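Local coordinates for DUF4848 domain-containing protein (PDB 4LB8), which is of unknown function but, as a predicted signal-bearing lipoprotein of the DUF4848 family, probably works at the bacterial cell envelope, at residues G25-F30 and D137-D142; S53-N56 and K61-M64; N170-R175 and I271-R276. One frame throughout, in Å; residues are numbered along the deposited sequence.

Contact 1: residues G25-F30 and D137-D142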
# COMPACT_ATOMS: atom_id res chain seq x y z
N GLY A 25 -35.50 15.91 25.27
CA GLY A 25 -34.25 16.17 24.55
C GLY A 25 -33.46 14.95 24.12
O GLY A 25 -32.26 15.06 23.86
N THR A 26 -34.13 13.79 24.00
CA THR A 26 -33.50 12.51 23.66
C THR A 26 -33.92 11.99 22.27
O THR A 26 -33.50 10.91 21.86
CB THR A 26 -33.81 11.46 24.76
OG1 THR A 26 -35.20 11.14 24.77
CG2 THR A 26 -33.36 11.91 26.14
N MSE A 27 -34.73 12.77 21.53
CA MSE A 27 -35.20 12.36 20.22
C MSE A 27 -35.47 13.55 19.30
O MSE A 27 -36.16 14.48 19.70
CB MSE A 27 -36.50 11.52 20.38
CG MSE A 27 -36.99 10.86 19.08
SE MSE A 27 -35.84 9.41 18.42
CE MSE A 27 -36.33 8.11 19.75
N ILE A 28 -34.97 13.49 18.06
CA ILE A 28 -35.26 14.47 17.00
C ILE A 28 -36.43 13.89 16.18
O ILE A 28 -36.37 12.73 15.76
CB ILE A 28 -34.02 14.81 16.10
CG1 ILE A 28 -32.99 15.71 16.82
CG2 ILE A 28 -34.43 15.43 14.75
CD1 ILE A 28 -33.28 17.24 16.90
N LYS A 29 -37.48 14.68 15.98
CA LYS A 29 -38.63 14.29 15.18
C LYS A 29 -38.76 15.26 14.01
O LYS A 29 -38.75 16.47 14.21
CB LYS A 29 -39.92 14.25 16.02
CG LYS A 29 -41.19 13.82 15.28
CD LYS A 29 -42.42 14.37 15.99
CE LYS A 29 -43.67 13.50 15.93
NZ LYS A 29 -43.58 12.28 16.79
N PHE A 30 -38.86 14.73 12.79
CA PHE A 30 -39.09 15.51 11.57
C PHE A 30 -40.56 15.36 11.21
O PHE A 30 -41.19 14.37 11.58
CB PHE A 30 -38.18 15.05 10.42
CG PHE A 30 -36.73 15.34 10.68
CD1 PHE A 30 -36.23 16.65 10.59
CD2 PHE A 30 -35.85 14.32 11.05
CE1 PHE A 30 -34.88 16.92 10.85
CE2 PHE A 30 -34.50 14.60 11.31
CZ PHE A 30 -34.03 15.89 11.20
N ASP A 137 -44.62 9.77 13.16
CA ASP A 137 -44.81 8.72 14.17
C ASP A 137 -43.91 7.50 13.91
O ASP A 137 -43.98 6.52 14.67
CB ASP A 137 -46.28 8.33 14.27
CG ASP A 137 -47.11 9.32 15.08
OD1 ASP A 137 -46.56 9.90 16.04
OD2 ASP A 137 -48.31 9.49 14.77
N SER A 138 -43.03 7.59 12.89
CA SER A 138 -42.14 6.49 12.52
C SER A 138 -40.77 6.68 13.12
O SER A 138 -40.20 7.77 13.05
CB SER A 138 -42.03 6.33 11.01
OG SER A 138 -43.31 6.15 10.40
N LEU A 139 -40.25 5.61 13.70
CA LEU A 139 -38.92 5.60 14.31
C LEU A 139 -37.94 4.98 13.36
O LEU A 139 -38.15 3.86 12.88
CB LEU A 139 -38.93 4.84 15.65
CG LEU A 139 -37.56 4.52 16.26
CD1 LEU A 139 -37.14 5.61 17.22
CD2 LEU A 139 -37.56 3.13 16.89
N VAL A 140 -36.85 5.69 13.12
CA VAL A 140 -35.77 5.23 12.28
C VAL A 140 -34.59 4.87 13.19
O VAL A 140 -34.04 5.75 13.84
CB VAL A 140 -35.37 6.27 11.21
CG1 VAL A 140 -34.27 5.72 10.30
CG2 VAL A 140 -36.58 6.73 10.40
N VAL A 141 -34.26 3.56 13.28
CA VAL A 141 -33.07 3.03 13.94
C VAL A 141 -32.07 2.94 12.80
O VAL A 141 -32.15 2.01 11.98
CB VAL A 141 -33.25 1.69 14.70
CG1 VAL A 141 -31.92 1.24 15.30
CG2 VAL A 141 -34.31 1.79 15.78
N ASP A 142 -31.23 3.97 12.65
CA ASP A 142 -30.38 4.08 11.48
C ASP A 142 -29.41 2.92 11.31
O ASP A 142 -28.90 2.34 12.30
CB ASP A 142 -29.65 5.44 11.42
CG ASP A 142 -29.50 5.98 10.01
OD1 ASP A 142 -30.43 5.80 9.19
OD2 ASP A 142 -28.45 6.58 9.72

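Contact 2: residues S53-N56 and K61-M64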
# COMPACT_ATOMS: atom_id res chain seq x y z
N SER A 53 -23.50 24.92 17.06
CA SER A 53 -24.38 25.97 17.57
C SER A 53 -25.84 25.74 17.23
O SER A 53 -26.69 26.03 18.07
CB SER A 53 -23.94 27.34 17.07
OG SER A 53 -22.70 27.66 17.68
N PHE A 54 -26.15 25.25 16.01
CA PHE A 54 -27.53 24.95 15.59
C PHE A 54 -28.10 23.81 16.45
O PHE A 54 -29.29 23.84 16.78
CB PHE A 54 -27.61 24.62 14.07
CG PHE A 54 -28.90 24.00 13.60
CD1 PHE A 54 -30.01 24.79 13.32
CD2 PHE A 54 -29.02 22.62 13.45
CE1 PHE A 54 -31.22 24.21 12.90
CE2 PHE A 54 -30.22 22.04 13.04
CZ PHE A 54 -31.31 22.84 12.76
N LEU A 55 -27.25 22.84 16.84
CA LEU A 55 -27.64 21.72 17.70
C LEU A 55 -27.78 22.18 19.16
O LEU A 55 -28.64 21.65 19.87
CB LEU A 55 -26.65 20.54 17.58
CG LEU A 55 -26.73 19.74 16.27
CD1 LEU A 55 -25.52 18.86 16.10
CD2 LEU A 55 -28.02 18.96 16.16
N ASN A 56 -26.96 23.17 19.58
CA ASN A 56 -27.02 23.77 20.92
C ASN A 56 -28.32 24.57 21.04
O ASN A 56 -28.95 24.53 22.09
CB ASN A 56 -25.79 24.65 21.22
CG ASN A 56 -24.46 23.93 21.34
OD1 ASN A 56 -24.36 22.68 21.34
ND2 ASN A 56 -23.37 24.70 21.41
N LYS A 61 -28.11 16.77 22.17
CA LYS A 61 -26.78 16.19 22.01
C LYS A 61 -26.90 15.03 21.02
O LYS A 61 -27.57 14.03 21.31
CB LYS A 61 -26.17 15.75 23.36
CG LYS A 61 -24.76 15.17 23.24
CD LYS A 61 -23.92 15.49 24.47
CE LYS A 61 -22.73 14.58 24.63
NZ LYS A 61 -23.11 13.27 25.22
N SER A 62 -26.34 15.20 19.83
CA SER A 62 -26.37 14.16 18.83
C SER A 62 -25.04 13.44 18.83
O SER A 62 -24.11 13.86 19.53
CB SER A 62 -26.69 14.72 17.45
OG SER A 62 -25.94 15.88 17.14
N GLN A 63 -24.95 12.33 18.05
CA GLN A 63 -23.74 11.54 17.90
C GLN A 63 -22.59 12.39 17.40
O GLN A 63 -21.44 12.13 17.77
CB GLN A 63 -23.98 10.37 16.98
CG GLN A 63 -24.44 9.18 17.77
CD GLN A 63 -24.51 7.94 16.96
OE1 GLN A 63 -23.71 7.74 16.03
NE2 GLN A 63 -25.40 7.06 17.37
N MSE A 64 -22.91 13.44 16.61
CA MSE A 64 -21.92 14.38 16.13
C MSE A 64 -21.24 15.13 17.31
O MSE A 64 -20.01 15.23 17.32
CB MSE A 64 -22.54 15.37 15.14
CG MSE A 64 -21.49 16.17 14.39
SE MSE A 64 -21.45 18.09 14.78
CE MSE A 64 -21.19 18.18 16.48

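Contact 3: residues N170-R175 and I271-R276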
# COMPACT_ATOMS: atom_id res chain seq x y z
N ASN A 170 13.54 -8.72 5.93
CA ASN A 170 14.49 -9.03 4.83
C ASN A 170 13.95 -8.69 3.39
O ASN A 170 14.60 -9.05 2.40
CB ASN A 170 14.89 -10.52 4.90
CG ASN A 170 15.51 -10.92 6.21
OD1 ASN A 170 16.18 -10.14 6.89
ND2 ASN A 170 15.34 -12.17 6.57
N GLU A 171 12.78 -8.04 3.27
CA GLU A 171 12.17 -7.70 1.98
C GLU A 171 11.72 -6.26 1.99
O GLU A 171 10.81 -5.93 2.74
CB GLU A 171 10.97 -8.62 1.66
CG GLU A 171 11.28 -10.10 1.82
CD GLU A 171 10.19 -11.12 1.55
OE1 GLU A 171 8.99 -10.75 1.59
OE2 GLU A 171 10.55 -12.30 1.35
N ALA A 172 12.34 -5.41 1.20
CA ALA A 172 11.91 -4.01 1.13
C ALA A 172 11.44 -3.73 -0.26
O ALA A 172 12.06 -4.21 -1.23
CB ALA A 172 13.03 -3.07 1.52
N TYR A 173 10.30 -3.03 -0.39
CA TYR A 173 9.74 -2.73 -1.69
C TYR A 173 9.05 -1.39 -1.70
O TYR A 173 8.70 -0.83 -0.65
CB TYR A 173 8.76 -3.84 -2.16
CG TYR A 173 7.56 -4.06 -1.25
CD1 TYR A 173 6.41 -3.28 -1.37
CD2 TYR A 173 7.58 -5.04 -0.26
CE1 TYR A 173 5.32 -3.44 -0.51
CE2 TYR A 173 6.48 -5.23 0.59
CZ TYR A 173 5.36 -4.42 0.47
OH TYR A 173 4.29 -4.58 1.33
N SER A 174 8.78 -0.89 -2.91
CA SER A 174 7.99 0.28 -3.19
C SER A 174 7.34 0.09 -4.54
O SER A 174 8.04 0.04 -5.55
CB SER A 174 8.83 1.54 -3.12
OG SER A 174 7.98 2.68 -3.08
N ARG A 175 6.03 -0.19 -4.55
CA ARG A 175 5.30 -0.33 -5.81
C ARG A 175 4.50 0.94 -6.02
O ARG A 175 3.62 1.25 -5.22
CB ARG A 175 4.41 -1.57 -5.87
CG ARG A 175 3.65 -1.66 -7.21
CD ARG A 175 2.64 -2.79 -7.28
NE ARG A 175 1.33 -2.31 -6.83
CZ ARG A 175 0.80 -2.61 -5.66
NH1 ARG A 175 1.42 -3.43 -4.82
NH2 ARG A 175 -0.38 -2.12 -5.32
N ILE A 271 17.21 -1.85 6.09
CA ILE A 271 17.48 -1.54 4.68
C ILE A 271 16.35 -0.63 4.17
O ILE A 271 15.19 -0.74 4.61
CB ILE A 271 17.69 -2.77 3.76
CG1 ILE A 271 16.50 -3.77 3.87
CG2 ILE A 271 19.06 -3.42 4.04
CD1 ILE A 271 16.24 -4.70 2.65
N GLU A 272 16.73 0.29 3.27
CA GLU A 272 15.87 1.23 2.55
C GLU A 272 16.24 1.16 1.07
O GLU A 272 17.43 1.17 0.75
CB GLU A 272 16.04 2.67 3.07
CG GLU A 272 15.58 2.88 4.49
CD GLU A 272 16.10 4.17 5.09
OE1 GLU A 272 16.12 5.19 4.37
OE2 GLU A 272 16.51 4.15 6.27
N ILE A 273 15.22 1.06 0.19
CA ILE A 273 15.39 0.92 -1.26
C ILE A 273 14.50 1.89 -2.03
O ILE A 273 13.30 2.00 -1.75
CB ILE A 273 15.12 -0.57 -1.71
CG1 ILE A 273 15.49 -0.88 -3.19
CG2 ILE A 273 13.69 -1.02 -1.40
CD1 ILE A 273 17.05 -0.94 -3.55
N TRP A 274 15.10 2.56 -3.04
CA TRP A 274 14.42 3.41 -4.02
C TRP A 274 15.21 3.30 -5.35
O TRP A 274 16.15 2.51 -5.42
CB TRP A 274 14.19 4.86 -3.54
CG TRP A 274 15.41 5.72 -3.42
CD1 TRP A 274 15.83 6.68 -4.28
CD2 TRP A 274 16.33 5.74 -2.31
NE1 TRP A 274 17.00 7.26 -3.83
CE2 TRP A 274 17.31 6.72 -2.60
CE3 TRP A 274 16.44 5.01 -1.11
CZ2 TRP A 274 18.41 6.96 -1.76
CZ3 TRP A 274 17.50 5.29 -0.25
CH2 TRP A 274 18.47 6.25 -0.58
N SER A 275 14.75 3.96 -6.44
CA SER A 275 15.42 3.85 -7.74
C SER A 275 15.33 5.17 -8.49
O SER A 275 14.87 6.16 -7.91
CB SER A 275 14.82 2.71 -8.58
OG SER A 275 13.51 2.97 -9.05
N ARG A 276 15.76 5.20 -9.76
CA ARG A 276 15.62 6.37 -10.62
C ARG A 276 14.12 6.70 -10.82
O ARG A 276 13.74 7.87 -10.78
CB ARG A 276 16.29 6.10 -11.97
CG ARG A 276 16.49 7.33 -12.85
CD ARG A 276 17.28 6.97 -14.09
NE ARG A 276 16.67 5.85 -14.82
CZ ARG A 276 17.26 5.21 -15.82
NH1 ARG A 276 18.47 5.56 -16.24
NH2 ARG A 276 16.63 4.20 -16.43

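Contact 1: residues G25-F30 and D137-D142
The terminal methyl of selenomethionine Met27 meets the side chain of Leu139 from across, the two chains lying at about a right angle, with CE of Met27 3.6 Å from CD1 of Leu139. SE of Met27 follows at 4.2 Å from the same CD1, so a single branch of the leucine makes the contact. The Met27 chain leaves with CG anti to the backbone N (chi1 -172°) and then bends at both later torsions, which curls its end toward Leu139. A second, looser link joins Lys29 to Asp137: NZ of Lys29 stands 3.9 Å from OD1 of Asp137, a long salt bridge at the exposed end of the pair. The stronger hold on that ammonium is its hydrogen bond to Gly136 O, in the turn just before Asp137, so the carboxylate acts as a secondary partner and would add mainly electrostatic attraction. Neither contact is made between adjacent strands. Strand 132-135 runs between 27-30 and 138-141, and Met27 rests on its Glu132 and Met134 while reaching beyond it. On the other flank, Thr26 and Met27 both face Ile22, forming a classic beta bulge beside strand 19-22. Second-neighbour strands thus meet over one face of a small mixed sheet whose last two strands, 132-135 and 138-141, form a beta hairpin.

Contact 2: residues S53-N56 and K61-M64
Leu55, on the helix 48-57, faces Ser62 at the start of the next helix across the short link between two consecutive helices, 48-57 and 63-80, with the CA atoms of Leu55 and Ser62 7.7 Å apart and that of Lys61 nearer still, 7.1 Å from the CA of Leu55. No hydrogen bond joins the two segments, and the contact is carried by the forked end of one leucine. Its CG lies anti to the carbonyl carbon (chi1 -73°), which sends both methyls across the gap to the serine hydroxyl. CD1 of Leu55 comes to 3.2 Å from OG of Ser62, and CD2 of Leu55 to 3.8 Å from the same OG, so the oxygen sits against the fork and not against one methyl alone. Ser62 occupies the N-cap position of helix 63-80, yet its side chain makes no capping bond. The hydroxyl instead donates to Tyr125 O, a bond that satisfies this buried polar group although its neighbour within the contact is purely apolar. Beyond it, CD1 of Leu55 also touches selenomethionine Met64, 4.3 Å from its SE; CE of Met64 is at a similar distance, and the leucine methyl therefore lies against the end of that side chain. Leu55 packs onto Ile65 of the second helix as well, while Met64 reaches back to Gln51 and Val52 of the first, making the two helices interlock near the turn. The beginning of helix 63-80 is tied in turn to the chain ahead of strand 132-135: Gln63 pairs through its backbone with Val127 and through NE2 with Asn128 O, and the backbone of Met64 bonds to Glu124.

Contact 3: residues N170-R175 and I271-R276
Ala172 packs against Ile271 and Ile273 where two antiparallel sheets pack together in a fold consistent with a beta-sandwich. Strand 171-175 belongs to the larger sheet and strand 268-275 to the smaller; the axes of the short segments 171-175 and 271-275 approach to 6.6 Å, with N-to-C directions 31° apart. No hydrogen bond joins the two segments, and the small alanine side chain suits so close an approach. Its CB is directed at the other strand and is met by two isoleucine methyls. Ile271 brings CD1 to 3.8 Å from CB of Ala172: its CG1 is placed between the backbone N and the carbonyl carbon (chi1 54°), and a nearly extended second torsion then carries the terminal methyl over to the alanine. Ile273 uses the other branch. With CG1 anti to the backbone N (chi1 -171°), the longer arm leads away from strand 171-175, and the short CG2 is left to do the touching, 3.6 Å from CB of Ala172. Ala286, on strand 284-289, packs on both Ala172 and Ile271, while Val181 supports Ile273 from the larger sheet. The two layers draw together here, as Asn170 pairs through its backbone with both Leu185 and Thr287. Tyr173, whose side chain is directed away from the isoleucines, packs on Thr159 of the second subunit. Ile273 CG2 also rests against the main chain, 3.6 Å from the carbonyl oxygen of Ala172 and 4.1 Å from the amide N of Tyr173.

Overall arrangement
The three contacts fall into two separate parts of an elongated chain. Contacts 1 and 2 share the N-terminal part, their centres about 15 Å apart; contact 2 lies in the largely helical stretch of sequence between the two segments of contact 1, so helices 48-57 and 63-80 come, in sequence, between strands 27-30 and 138-141 of one small sheet. Contact 3 follows later in sequence, its centre about 54 Å and about 48 Å from the centres of contacts 1 and 2, on the opposite side of the chain's centre. It lies in an all-beta part that contributes to packing against the second subunit. The protein therefore joins a mixed helix-and-strand module to a sandwich, with contacts 1 and 2 in the first part and contact 3 in the second.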